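Local coordinates for protein alcohol dehydrogenase, zinc-containing (Thermotoga maritima, PDB 1VJ0) that probably acts as a zinc-containing alcohol dehydrogenase of the medium-chain family and binds two zinc ions per chain, at residues P67-P70 and L71-L75; D168-D171 and V172-M175; Q202-P206 and L207-G211; V213-S217 and L218-N222; E273-D277 and S278-L282. One frame throughout, in Å; residues are numbered along the deposited sequence.

Contact 1: P67-P70 and L71-L75; sequences PRVP and LPIIL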
loop_
_atom_site.group_PDB
_atom_site.type_symbol
_atom_site.label_atom_id
_atom_site.label_comp_id
_atom_site.label_asym_id
_atom_site.label_seq_id
_atom_site.Cartn_x
_atom_site.Cartn_y
_atom_site.Cartn_z
ATOM N N PRO A 67 -2.997 17.996 -30.247
ATOM C CA PRO A 67 -4.353 17.993 -30.781
ATOM C C PRO A 67 -5.396 18.647 -29.850
ATOM O O PRO A 67 -6.523 18.879 -30.285
ATOM C CB PRO A 67 -4.657 16.485 -30.997
ATOM C CG PRO A 67 -3.786 15.768 -30.013
ATOM C CD PRO A 67 -2.526 16.632 -29.926
ATOM N N ARG A 68 -5.027 18.949 -28.604
ATOM C CA ARG A 68 -5.963 19.581 -27.646
ATOM C C ARG A 68 -6.193 21.088 -27.863
ATOM O O ARG A 68 -7.102 21.669 -27.269
ATOM C CB ARG A 68 -5.467 19.377 -26.215
ATOM C CG ARG A 68 -5.372 17.896 -25.834
ATOM C CD ARG A 68 -4.763 17.674 -24.454
ATOM N NE ARG A 68 -3.333 18.029 -24.403
ATOM C CZ ARG A 68 -2.623 18.100 -23.278
ATOM N NH1 ARG A 68 -3.196 17.852 -22.102
ATOM N NH2 ARG A 68 -1.339 18.462 -23.319
ATOM N N VAL A 69 -5.369 21.721 -28.690
ATOM C CA VAL A 69 -5.239 23.172 -28.658
ATOM C C VAL A 69 -6.179 23.934 -29.581
ATOM O O VAL A 69 -5.984 23.939 -30.802
ATOM C CB VAL A 69 -3.794 23.601 -28.952
ATOM C CG1 VAL A 69 -3.652 25.148 -28.884
ATOM C CG2 VAL A 69 -2.882 22.967 -27.942
ATOM N N PRO A 70 -7.125 24.657 -28.984
ATOM C CA PRO A 70 -8.005 25.520 -29.733
ATOM C C PRO A 70 -7.244 26.773 -30.134
ATOM O O PRO A 70 -6.272 27.127 -29.461
ATOM C CB PRO A 70 -9.065 25.907 -28.701
ATOM C CG PRO A 70 -8.329 25.869 -27.361
ATOM C CD PRO A 70 -7.383 24.743 -27.513
ATOM N N LEU A 71 -7.713 27.440 -31.180
ATOM C CA LEU A 71 -7.262 28.776 -31.573
ATOM C C LEU A 71 -8.450 29.743 -31.643
ATOM O O LEU A 71 -9.531 29.347 -32.113
ATOM C CB LEU A 71 -6.587 28.681 -32.937
ATOM C CG LEU A 71 -5.301 27.864 -32.984
ATOM C CD1 LEU A 71 -4.774 27.745 -34.378
ATOM C CD2 LEU A 71 -4.253 28.527 -32.105
ATOM N N PRO A 72 -8.272 30.984 -31.191
ATOM C CA PRO A 72 -7.003 31.454 -30.597
ATOM C C PRO A 72 -6.906 31.053 -29.161
ATOM O O PRO A 72 -7.917 30.664 -28.578
ATOM C CB PRO A 72 -7.131 32.979 -30.697
ATOM C CG PRO A 72 -8.592 33.221 -30.576
ATOM C CD PRO A 72 -9.175 32.119 -31.426
ATOM N N ILE A 73 -5.698 31.168 -28.597
ATOM C CA ILE A 73 -5.439 30.782 -27.214
ATOM C C ILE A 73 -4.314 31.643 -26.661
ATOM O O ILE A 73 -3.373 31.969 -27.396
ATOM C CB ILE A 73 -5.078 29.259 -27.104
ATOM C CG1 ILE A 73 -4.856 28.839 -25.661
ATOM C CG2 ILE A 73 -3.826 28.890 -27.942
ATOM C CD1 ILE A 73 -4.719 27.361 -25.468
ATOM N N ILE A 74 -4.428 31.963 -25.373
ATOM C CA ILE A 74 -3.312 32.437 -24.573
ATOM C C ILE A 74 -2.607 31.241 -23.878
ATOM O O ILE A 74 -3.132 30.607 -22.957
ATOM C CB ILE A 74 -3.756 33.516 -23.568
ATOM C CG1 ILE A 74 -4.368 34.739 -24.279
ATOM C CG2 ILE A 74 -2.578 33.923 -22.711
ATOM C CD1 ILE A 74 -5.277 35.610 -23.407
ATOM N N LEU A 75 -1.384 30.961 -24.323
ATOM C CA LEU A 75 -0.625 29.857 -23.788
ATOM C C LEU A 75 -0.153 30.213 -22.397
ATOM O O LEU A 75 -0.365 31.359 -21.927
ATOM C CB LEU A 75 0.559 29.512 -24.687
ATOM C CG LEU A 75 0.241 29.008 -26.086
ATOM C CD1 LEU A 75 1.499 29.039 -26.923
ATOM C CD2 LEU A 75 -0.343 27.634 -26.044
#

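Contact 2: D168-D171 and V172-M175; sequences DDLD and VLAM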
loop_
_atom_site.group_PDB
_atom_site.type_symbol
_atom_site.label_atom_id
_atom_site.label_comp_id
_atom_site.label_asym_id
_atom_site.label_seq_id
_atom_site.Cartn_x
_atom_site.Cartn_y
_atom_site.Cartn_z
ATOM N N ASP A 168 8.648 33.209 -0.511
ATOM C CA ASP A 168 8.655 32.145 -1.515
ATOM C C ASP A 168 9.161 32.678 -2.837
ATOM O O ASP A 168 8.900 33.825 -3.184
ATOM C CB ASP A 168 7.251 31.550 -1.683
ATOM C CG ASP A 168 6.825 30.801 -0.460
ATOM O OD1 ASP A 168 7.408 29.731 -0.186
ATOM O OD2 ASP A 168 5.960 31.232 0.310
ATOM N N ASP A 169 9.872 31.831 -3.567
ATOM C CA ASP A 169 10.414 32.190 -4.859
ATOM C C ASP A 169 9.364 31.847 -5.936
ATOM O O ASP A 169 9.203 30.709 -6.336
ATOM C CB ASP A 169 11.762 31.491 -5.075
ATOM C CG ASP A 169 12.489 31.980 -6.311
ATOM O OD1 ASP A 169 11.865 32.240 -7.349
ATOM O OD2 ASP A 169 13.711 32.087 -6.354
ATOM N N LEU A 170 8.639 32.863 -6.411
ATOM C CA LEU A 170 7.505 32.624 -7.301
ATOM C C LEU A 170 7.909 32.136 -8.665
ATOM O O LEU A 170 7.180 31.385 -9.299
ATOM C CB LEU A 170 6.686 33.893 -7.458
ATOM C CG LEU A 170 6.089 34.487 -6.194
ATOM C CD1 LEU A 170 5.058 35.537 -6.630
ATOM C CD2 LEU A 170 5.465 33.438 -5.345
ATOM N N ASP A 171 9.075 32.558 -9.116
ATOM C CA ASP A 171 9.646 32.028 -10.346
ATOM C C ASP A 171 9.880 30.536 -10.249
ATOM O O ASP A 171 9.543 29.821 -11.166
ATOM C CB ASP A 171 10.965 32.726 -10.629
ATOM C CG ASP A 171 10.782 34.110 -11.238
ATOM O OD1 ASP A 171 9.637 34.493 -11.593
ATOM O OD2 ASP A 171 11.749 34.856 -11.408
ATOM N N VAL A 172 10.473 30.076 -9.142
ATOM C CA VAL A 172 10.722 28.642 -8.953
ATOM C C VAL A 172 9.392 27.914 -8.821
ATOM O O VAL A 172 9.233 26.810 -9.353
ATOM C CB VAL A 172 11.624 28.372 -7.739
ATOM C CG1 VAL A 172 11.672 26.872 -7.394
ATOM C CG2 VAL A 172 13.025 28.899 -8.014
ATOM N N LEU A 173 8.443 28.486 -8.080
ATOM C CA LEU A 173 7.136 27.838 -7.946
ATOM C C LEU A 173 6.411 27.688 -9.285
ATOM O O LEU A 173 5.849 26.632 -9.573
ATOM C CB LEU A 173 6.223 28.585 -6.966
ATOM C CG LEU A 173 6.680 28.442 -5.520
ATOM C CD1 LEU A 173 5.808 29.314 -4.623
ATOM C CD2 LEU A 173 6.645 26.977 -5.094
ATOM N N ALA A 174 6.405 28.724 -10.082
ATOM C CA ALA A 174 5.765 28.630 -11.411
ATOM C C ALA A 174 6.313 27.450 -12.233
ATOM O O ALA A 174 5.536 26.574 -12.714
ATOM C CB ALA A 174 5.895 29.931 -12.165
ATOM N N MET A 175 7.620 27.358 -12.327
ATOM C CA MET A 175 8.242 26.235 -13.051
ATOM C C MET A 175 7.893 24.862 -12.442
ATOM O O MET A 175 7.641 23.891 -13.156
ATOM C CB MET A 175 9.750 26.451 -13.094
ATOM C CG MET A 175 10.506 25.157 -13.205
ATOM S SD MET A 175 12.234 25.434 -13.150
ATOM C CE MET A 175 12.513 26.039 -11.499
#

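Contact 3: Q202-P206 and L207-G211; sequences QGAGP and LGLFG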
loop_
_atom_site.group_PDB
_atom_site.type_symbol
_atom_site.label_atom_id
_atom_site.label_comp_id
_atom_site.label_asym_id
_atom_site.label_seq_id
_atom_site.Cartn_x
_atom_site.Cartn_y
_atom_site.Cartn_z
ATOM N N GLN A 202 16.898 9.192 -15.909
ATOM C CA GLN A 202 17.286 9.312 -17.334
ATOM C C GLN A 202 16.781 10.636 -17.828
ATOM O O GLN A 202 15.554 10.836 -17.886
ATOM C CB GLN A 202 16.679 8.190 -18.183
ATOM C CG GLN A 202 16.989 6.790 -17.719
ATOM C CD GLN A 202 16.235 5.747 -18.502
ATOM O OE1 GLN A 202 15.021 5.578 -18.315
ATOM N NE2 GLN A 202 16.933 5.073 -19.429
ATOM N N GLY A 203 17.685 11.537 -18.184
ATOM C CA GLY A 203 17.315 12.857 -18.667
ATOM C C GLY A 203 17.649 13.898 -17.621
ATOM O O GLY A 203 17.612 13.598 -16.428
ATOM N N ALA A 204 18.092 15.074 -18.075
ATOM C CA ALA A 204 18.516 16.166 -17.188
ATOM C C ALA A 204 17.963 17.500 -17.643
ATOM O O ALA A 204 18.662 18.524 -17.636
ATOM C CB ALA A 204 20.026 16.206 -17.136
ATOM N N GLY A 205 16.747 17.445 -18.169
ATOM C CA GLY A 205 15.871 18.608 -18.350
ATOM C C GLY A 205 15.167 18.887 -17.037
ATOM O O GLY A 205 15.430 18.251 -16.044
ATOM N N PRO A 206 14.287 19.867 -16.988
ATOM C CA PRO A 206 13.622 20.223 -15.701
ATOM C C PRO A 206 12.960 19.057 -14.985
ATOM O O PRO A 206 13.035 18.948 -13.742
ATOM C CB PRO A 206 12.575 21.254 -16.124
ATOM C CG PRO A 206 13.235 21.939 -17.271
ATOM C CD PRO A 206 13.971 20.822 -18.062
ATOM N N LEU A 207 12.307 18.187 -15.736
ATOM C CA LEU A 207 11.696 16.996 -15.140
ATOM C C LEU A 207 12.708 16.136 -14.398
ATOM O O LEU A 207 12.552 15.816 -13.175
ATOM C CB LEU A 207 10.979 16.190 -16.220
ATOM C CG LEU A 207 10.263 14.892 -15.769
ATOM C CD1 LEU A 207 9.125 15.213 -14.857
ATOM C CD2 LEU A 207 9.748 14.146 -16.952
ATOM N N GLY A 208 13.769 15.735 -15.109
ATOM C CA GLY A 208 14.805 14.904 -14.489
ATOM C C GLY A 208 15.510 15.610 -13.332
ATOM O O GLY A 208 15.816 14.996 -12.280
ATOM N N LEU A 209 15.736 16.903 -13.495
ATOM C CA LEU A 209 16.382 17.704 -12.440
ATOM C C LEU A 209 15.541 17.905 -11.168
ATOM O O LEU A 209 16.057 17.765 -10.042
ATOM C CB LEU A 209 16.861 19.013 -13.012
ATOM C CG LEU A 209 17.955 18.926 -14.092
ATOM C CD1 LEU A 209 18.068 20.258 -14.775
ATOM C CD2 LEU A 209 19.297 18.518 -13.490
ATOM N N PHE A 210 14.255 18.152 -11.309
ATOM C CA PHE A 210 13.361 18.102 -10.144
ATOM C C PHE A 210 13.388 16.720 -9.500
ATOM O O PHE A 210 13.381 16.630 -8.280
ATOM C CB PHE A 210 11.905 18.492 -10.511
ATOM C CG PHE A 210 11.593 19.916 -10.283
ATOM C CD1 PHE A 210 11.876 20.875 -11.249
ATOM C CD2 PHE A 210 10.998 20.314 -9.089
ATOM C CE1 PHE A 210 11.578 22.203 -11.016
ATOM C CE2 PHE A 210 10.681 21.616 -8.879
ATOM C CZ PHE A 210 10.998 22.573 -9.818
ATOM N N GLY A 211 13.445 15.665 -10.325
ATOM C CA GLY A 211 13.602 14.268 -9.862
ATOM C C GLY A 211 14.771 14.122 -8.896
ATOM O O GLY A 211 14.662 13.430 -7.883
HETATM O O HOH W 1 14.319 15.800 -17.968
#

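Contact 4: V213-S217 and L218-N222; sequences VIARS and LGAEN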
loop_
_atom_site.group_PDB
_atom_site.type_symbol
_atom_site.label_atom_id
_atom_site.label_comp_id
_atom_site.label_asym_id
_atom_site.label_seq_id
_atom_site.Cartn_x
_atom_site.Cartn_y
_atom_site.Cartn_z
ATOM N N VAL A 213 16.192 16.460 -6.891
ATOM C CA VAL A 213 15.838 17.090 -5.629
ATOM C C VAL A 213 14.758 16.309 -4.860
ATOM O O VAL A 213 14.849 16.157 -3.631
ATOM C CB VAL A 213 15.436 18.561 -5.883
ATOM C CG1 VAL A 213 14.869 19.237 -4.644
ATOM C CG2 VAL A 213 16.621 19.330 -6.431
ATOM N N ILE A 214 13.776 15.749 -5.571
ATOM C CA ILE A 214 12.723 14.986 -4.934
ATOM C C ILE A 214 13.340 13.723 -4.400
ATOM O O ILE A 214 13.081 13.384 -3.250
ATOM C CB ILE A 214 11.580 14.698 -5.884
ATOM C CG1 ILE A 214 10.839 16.006 -6.229
ATOM C CG2 ILE A 214 10.613 13.635 -5.361
ATOM C CD1 ILE A 214 10.070 15.897 -7.580
ATOM N N ALA A 215 14.162 13.050 -5.196
ATOM C CA ALA A 215 14.807 11.804 -4.718
ATOM C C ALA A 215 15.589 12.046 -3.442
ATOM O O ALA A 215 15.477 11.301 -2.478
ATOM C CB ALA A 215 15.728 11.200 -5.792
ATOM N N ARG A 216 16.383 13.116 -3.446
ATOM C CA ARG A 216 17.171 13.505 -2.272
ATOM C C ARG A 216 16.238 13.801 -1.077
ATOM O O ARG A 216 16.465 13.327 0.015
ATOM C CB ARG A 216 18.020 14.737 -2.577
ATOM C CG ARG A 216 19.354 14.485 -3.218
ATOM C CD ARG A 216 20.535 14.223 -2.206
ATOM N NE ARG A 216 20.608 12.804 -1.842
ATOM C CZ ARG A 216 21.411 11.892 -2.383
ATOM N NH1 ARG A 216 22.256 12.217 -3.344
ATOM N NH2 ARG A 216 21.364 10.632 -1.956
ATOM N N SER A 217 15.173 14.557 -1.311
ATOM C CA SER A 217 14.275 14.968 -0.251
ATOM C C SER A 217 13.500 13.843 0.422
ATOM O O SER A 217 13.202 13.942 1.604
ATOM C CB SER A 217 13.300 16.018 -0.783
ATOM O OG SER A 217 14.028 17.129 -1.258
ATOM N N LEU A 218 13.224 12.786 -0.329
ATOM C CA LEU A 218 12.510 11.597 0.179
ATOM C C LEU A 218 13.466 10.583 0.819
ATOM O O LEU A 218 13.033 9.598 1.395
ATOM C CB LEU A 218 11.735 10.943 -0.952
ATOM C CG LEU A 218 10.643 11.821 -1.578
ATOM C CD1 LEU A 218 9.927 11.112 -2.693
ATOM C CD2 LEU A 218 9.656 12.300 -0.520
ATOM N N GLY A 219 14.754 10.856 0.741
ATOM C CA GLY A 219 15.737 10.103 1.501
ATOM C C GLY A 219 16.440 8.992 0.746
ATOM O O GLY A 219 17.007 8.084 1.370
ATOM N N ALA A 220 16.479 9.082 -0.587
ATOM C CA ALA A 220 17.221 8.086 -1.374
ATOM C C ALA A 220 18.657 8.057 -0.957
ATOM O O ALA A 220 19.244 9.097 -0.636
ATOM C CB ALA A 220 17.155 8.389 -2.855
ATOM N N GLU A 221 19.254 6.874 -1.004
ATOM C CA GLU A 221 20.647 6.764 -0.647
ATOM C C GLU A 221 21.586 7.222 -1.759
ATOM O O GLU A 221 22.580 7.946 -1.519
ATOM C CB GLU A 221 20.974 5.323 -0.264
ATOM C CG GLU A 221 22.400 5.155 0.226
ATOM C CD GLU A 221 22.670 3.729 0.664
ATOM O OE1 GLU A 221 21.993 3.260 1.598
ATOM O OE2 GLU A 221 23.531 3.070 0.047
ATOM N N ASN A 222 21.335 6.741 -2.961
ATOM C CA ASN A 222 22.135 7.125 -4.121
ATOM C C ASN A 222 21.250 7.676 -5.233
ATOM O O ASN A 222 20.190 7.120 -5.539
ATOM C CB ASN A 222 22.887 5.911 -4.705
ATOM C CG ASN A 222 23.745 5.208 -3.717
ATOM O OD1 ASN A 222 23.600 3.989 -3.493
ATOM N ND2 ASN A 222 24.648 5.921 -3.143
HETATM O O HOH W 2 18.990 11.725 0.323
#

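Contact 5: E273-D277 and S278-L282; sequences EATGD and SRALL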
loop_
_atom_site.group_PDB
_atom_site.type_symbol
_atom_site.label_atom_id
_atom_site.label_comp_id
_atom_site.label_asym_id
_atom_site.label_seq_id
_atom_site.Cartn_x
_atom_site.Cartn_y
_atom_site.Cartn_z
ATOM N N GLU A 273 12.220 7.579 -16.125
ATOM C CA GLU A 273 12.420 7.970 -17.502
ATOM C C GLU A 273 11.969 9.429 -17.596
ATOM O O GLU A 273 10.777 9.704 -17.407
ATOM C CB GLU A 273 11.615 7.097 -18.497
ATOM C CG GLU A 273 11.965 7.400 -19.955
ATOM C CD GLU A 273 11.179 8.604 -20.491
ATOM O OE1 GLU A 273 9.921 8.612 -20.282
ATOM O OE2 GLU A 273 11.780 9.503 -21.107
ATOM N N ALA A 274 12.904 10.325 -17.920
ATOM C CA ALA A 274 12.627 11.746 -18.052
ATOM C C ALA A 274 13.323 12.291 -19.302
ATOM O O ALA A 274 13.778 13.464 -19.359
ATOM C CB ALA A 274 13.074 12.458 -16.803
ATOM N N THR A 275 13.424 11.445 -20.331
ATOM C CA THR A 275 14.117 11.855 -21.571
ATOM C C THR A 275 13.183 12.340 -22.641
ATOM O O THR A 275 13.602 13.101 -23.501
ATOM C CB THR A 275 14.960 10.690 -22.214
ATOM O OG1 THR A 275 14.097 9.643 -22.653
ATOM C CG2 THR A 275 15.889 10.002 -21.220
ATOM N N GLY A 276 11.954 11.823 -22.679
ATOM C CA GLY A 276 11.082 12.069 -23.836
ATOM C C GLY A 276 11.262 11.127 -25.020
ATOM O O GLY A 276 10.593 11.253 -26.049
ATOM N N ASP A 277 12.169 10.179 -24.895
ATOM C CA ASP A 277 12.454 9.241 -25.953
ATOM C C ASP A 277 12.116 7.825 -25.496
ATOM O O ASP A 277 12.655 7.334 -24.517
ATOM C CB ASP A 277 13.907 9.344 -26.268
ATOM C CG ASP A 277 14.322 8.479 -27.440
ATOM O OD1 ASP A 277 13.577 7.608 -27.925
ATOM O OD2 ASP A 277 15.430 8.643 -27.941
ATOM N N SER A 278 11.226 7.169 -26.224
ATOM C CA SER A 278 10.764 5.826 -25.879
ATOM C C SER A 278 11.948 4.843 -25.791
ATOM O O SER A 278 11.908 3.909 -25.011
ATOM C CB SER A 278 9.727 5.334 -26.886
ATOM O OG SER A 278 8.546 6.150 -26.921
ATOM N N ARG A 279 13.009 5.087 -26.571
ATOM C CA ARG A 279 14.155 4.207 -26.612
ATOM C C ARG A 279 14.906 4.159 -25.288
ATOM O O ARG A 279 15.690 3.249 -25.093
ATOM C CB ARG A 279 15.102 4.590 -27.710
ATOM C CG ARG A 279 14.478 4.374 -29.083
ATOM C CD ARG A 279 15.284 4.884 -30.197
ATOM N NE ARG A 279 15.329 6.334 -30.158
ATOM C CZ ARG A 279 16.063 7.067 -30.995
ATOM N NH1 ARG A 279 16.808 6.484 -31.934
ATOM N NH2 ARG A 279 16.057 8.397 -30.900
ATOM N N ALA A 280 14.687 5.123 -24.408
ATOM C CA ALA A 280 15.284 5.086 -23.063
ATOM C C ALA A 280 14.976 3.779 -22.317
ATOM O O ALA A 280 15.755 3.357 -21.500
ATOM C CB ALA A 280 14.827 6.284 -22.250
ATOM N N LEU A 281 13.799 3.178 -22.553
ATOM C CA LEU A 281 13.424 1.955 -21.864
ATOM C C LEU A 281 14.358 0.822 -22.211
ATOM O O LEU A 281 14.478 -0.125 -21.438
ATOM C CB LEU A 281 11.965 1.525 -22.194
ATOM C CG LEU A 281 10.913 2.149 -21.275
ATOM C CD1 LEU A 281 10.953 3.667 -21.327
ATOM C CD2 LEU A 281 9.566 1.589 -21.694
ATOM N N LEU A 282 14.969 0.869 -23.387
ATOM C CA LEU A 282 15.892 -0.194 -23.782
ATOM C C LEU A 282 17.101 -0.244 -22.842
ATOM O O LEU A 282 17.532 -1.327 -22.461
ATOM C CB LEU A 282 16.380 -0.060 -25.240
ATOM C CG LEU A 282 15.305 0.102 -26.351
ATOM C CD1 LEU A 282 15.905 -0.059 -27.699
ATOM C CD2 LEU A 282 14.158 -0.831 -26.195
#

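Contact 1: P67-P70 and L71-L75
Val-69 and Pro-70 meet Ile-73 round a proline-rich turn. The turn lies in the loop between helix 56-62 and strand 78-86, within the GroES-like part of the chain. It is a local, apolar contact near the surface. Val-69 comes first. Its CG1 stands anti to the backbone N (chi1 -179°) and reaches Ile-73 CG2 at 3.9 Å, the two side chains crossing at about a right angle. Val-69 also packs on Met-61 of helix 56-62, so the turn rests on that helix. Pro-70 follows. The CD atom of its ring lies 4.3 Å from Ile-73 CD1, a loose touch. The peptide bond between Leu-71 and Pro-72 is cis, which probably helps to bring Ile-73 back towards Pro-70. Leu-71 itself packs on Leu-23 and Phe-26. Ile-73 is buried and lies four residues before His-77, a ligand of the zinc ion that Cys-55, Glu-78 and Cys-178 also bind. Pro-70 O is buried by the turn and has no polar partner in the model. Two side-chain carbons lie against it: Leu-71 CD2 is 3.6 Å from Pro-70 O, and Ile-73 CG2 is 3.4 Å from the same oxygen.

Contact 2: D168-D171 and V172-M175
Asp-169 caps the N-terminus of helix 170-188 by taking the backbone N-H of Val-172. The bond from Val-172 N to Asp-169 OD1 is 3.1 Å long, with an N-H...O angle of 161°. The donor comes from above the carboxylate plane, 52° out of it. The side chain reaches over because CG stands anti to its own backbone N (chi1 -171°). The same carboxylate lies against a methyl group: Val-172 CG2 is 3.6 Å from Asp-169 CG. Next come the first helical bonds, Leu-173 N to Asp-169 O at 2.9 Å and Ala-174 N to Leu-170 O, also 2.9 Å. The bond from Met-175 N to Asp-171 O is weak. Leu-173 CD1 packs beside the turn, 4.0 Å from Asp-168 CB and 4.2 Å from Leu-170 CD2. Further out, Tyr-343 packs on Asp-169, Val-172 and Leu-173, and its OH bonds Asp-168 OD1. Asp-171 turns to Ser-51 of strand 45-54 and forms a salt bridge with Arg-353. An alanine in place of Asp-169 would probably leave Val-172 N without its capping acceptor and the first turn freer to fray. The carboxylate of Asp-169 sits at the N-terminal end of the helix, where the helix dipole probably helps to stabilise its negative charge.

Contact 3: Q202-P206 and L207-G211
The turn from strand 198-202 into helix 206-217 carries Gly-203, Gly-205 and Gly-208, spaced as in the GxGxxG motif of Rossmann folds. In relatives this turn lies against the dinucleotide cofactor, and a similar role is probable here. Gly-205 is the N-cap. Its carbonyl O accepts from Leu-209 N at 2.9 Å, nearly along the C=O axis. Pro-206 O accepts from Phe-210 N at 2.8 Å, with an N-H...O angle of 172°. The same oxygen lies in the plane of the Phe-210 ring, at its edge, 3.4 Å from Phe-210 CD1. A water bridges the turn and the helix. It accepts from Gly-208 N at 2.9 Å and, more weakly, from Gly-205 N.

The glycines have steric reasons. A CB on Gly-208 would clash with Gly-203 O, one on Gly-205 would run into Pro-206 CD, and the backbone angles of Gly-203 would jam one against the preceding carbonyl. Leu-209 turns back over the turn with CG anti to its carbonyl carbon (chi1 -64°). Its CD1 is 3.4 Å from Ala-204 O, and its CD2 is 4.4 Å from Ala-204 CB. Leu-209 also packs on Leu-235 and Ala-236 of helix 230-238. On another flank, Leu-207 packs on Ala-183 of helix 170-188.

Gly-203 O and Ala-204 O are buried without a partner in the model. One water takes the N-H groups of both Gly-205 and Gly-208, so the helix start offers donors. This is consistent with a site for an anionic group such as a cofactor phosphate, though none is bound here.

Contact 4: V213-S217 and L218-N222
Arg-216, in the last turn of helix 206-217, reaches to the carbonyls of Ala-220 and Glu-221. The helix ends in a Schellman motif at Gly-219, whose positive phi would jam a CB against the preceding carbonyl. Ala-220 N bonds Ala-215 O at 3.1 Å, and Gly-219 N bonds Arg-216 O, with a weak second bond to Ala-215 O.

From CB, the arginine chain leads away from the exit loop. It then bends back at chi2 and chi3 (-88° and 87°). CB, CG and CD serve as the spacer, and the side chain packs on Val-223 of strand 222-227. NE gives its hydrogen to a water at 2.9 Å; this water donates in turn to Arg-216 O and Ala-220 O. At the tip, NH2 donates to Ala-220 O at 2.9 Å, the acceptor lying 18° out of the guanidinium plane. NH2 also makes a weak bond to Glu-221 O. NH1 forms a salt bridge with Asp-242 and a bond to Gly-240 O. An alanine here would probably leave Asp-242 without this charge partner and the carbonyls of Ala-220 and Glu-221 without their NH2 donor.

Ile-214 and Leu-218 lie side by side, pointing the same way, CG2 of the first 3.7 Å from CD1 of the second. Both pack on Phe-187 of helix 170-188. The exit loop also meets the second subunit, where Glu-221 bonds Ser-337 of that chain. Ser-217 OG donates to Val-213 O at 2.7 Å, from the opposite face of that carbonyl to Ser-217 N.

Contact 5: E273-D277 and S278-L282
Asp-277 swings its carboxylate forward to Arg-279, with CG anti to the backbone N (chi1 -176°). Arg-279 bends at chi3 (-68°), which brings NE and NH2 to meet it. Asp-277 OD1 holds two donors. Arg-279 NE reaches its syn lone pair at 3.1 Å, in the guanidinium plane, and Arg-279 N comes from above the carboxylate plane at 2.9 Å. Asp-277 OD2 takes weak bonds from Arg-279 NH2 at 3.0 Å and from Arg-279 NE, completing the salt bridge. The carboxylate and guanidinium planes are 44° apart, so the pairing is skewed.

This is a capping arrangement ahead of helix 280-287, in the turn after strand 268-273 of the Rossmann-type sheet. A type I beta turn runs from Asp-277 to Ala-280, closed by Ala-280 N to Asp-277 O at 3.0 Å. Before it, Thr-275 OG1 accepts from Asp-277 N, an ST turn. Glu-273 OE2 receives three donors: Thr-275 OG1, Thr-275 N and Gly-276 N. Its other oxygen, OE1, bonds the backbone N of Gly-298 and Val-299. Both oxygens of this buried carboxylate are therefore satisfied. Ala-280 CB points back at 273-277, 3.5 Å from Thr-275 OG1 and 3.8 Å from Glu-273 CG. Ser-278 turns its OG to Gln-303, and Ser-278 and Leu-281 pack on Val-310 of the third subunit. The side chains of Leu-281 and Glu-273 cross at about a right angle, Leu-281 CD1 lying 4.1 Å from Glu-273 CG.

How the contacts relate
Contact 3 is the buried one of the set, and contact 1 lies at the surface. Contacts 2, 4 and 5 are partly buried. Contacts 3 and 4 hold the two ends of helix 206-217: glycines and a water at its start, an arginine at its exit. Contacts 2 and 5 lead into other helices and rely on aspartate capping. Contact 1 differs, being apolar packing about a cis proline. Contact 2 touches contact 3 where Met-175 packs on Phe-210. Contact 5 joins contact 3 through Gln-202, which probably bonds Ala-274 and Ala-280. Contact 1 stands apart, its centre about 37 Å from that of contact 4.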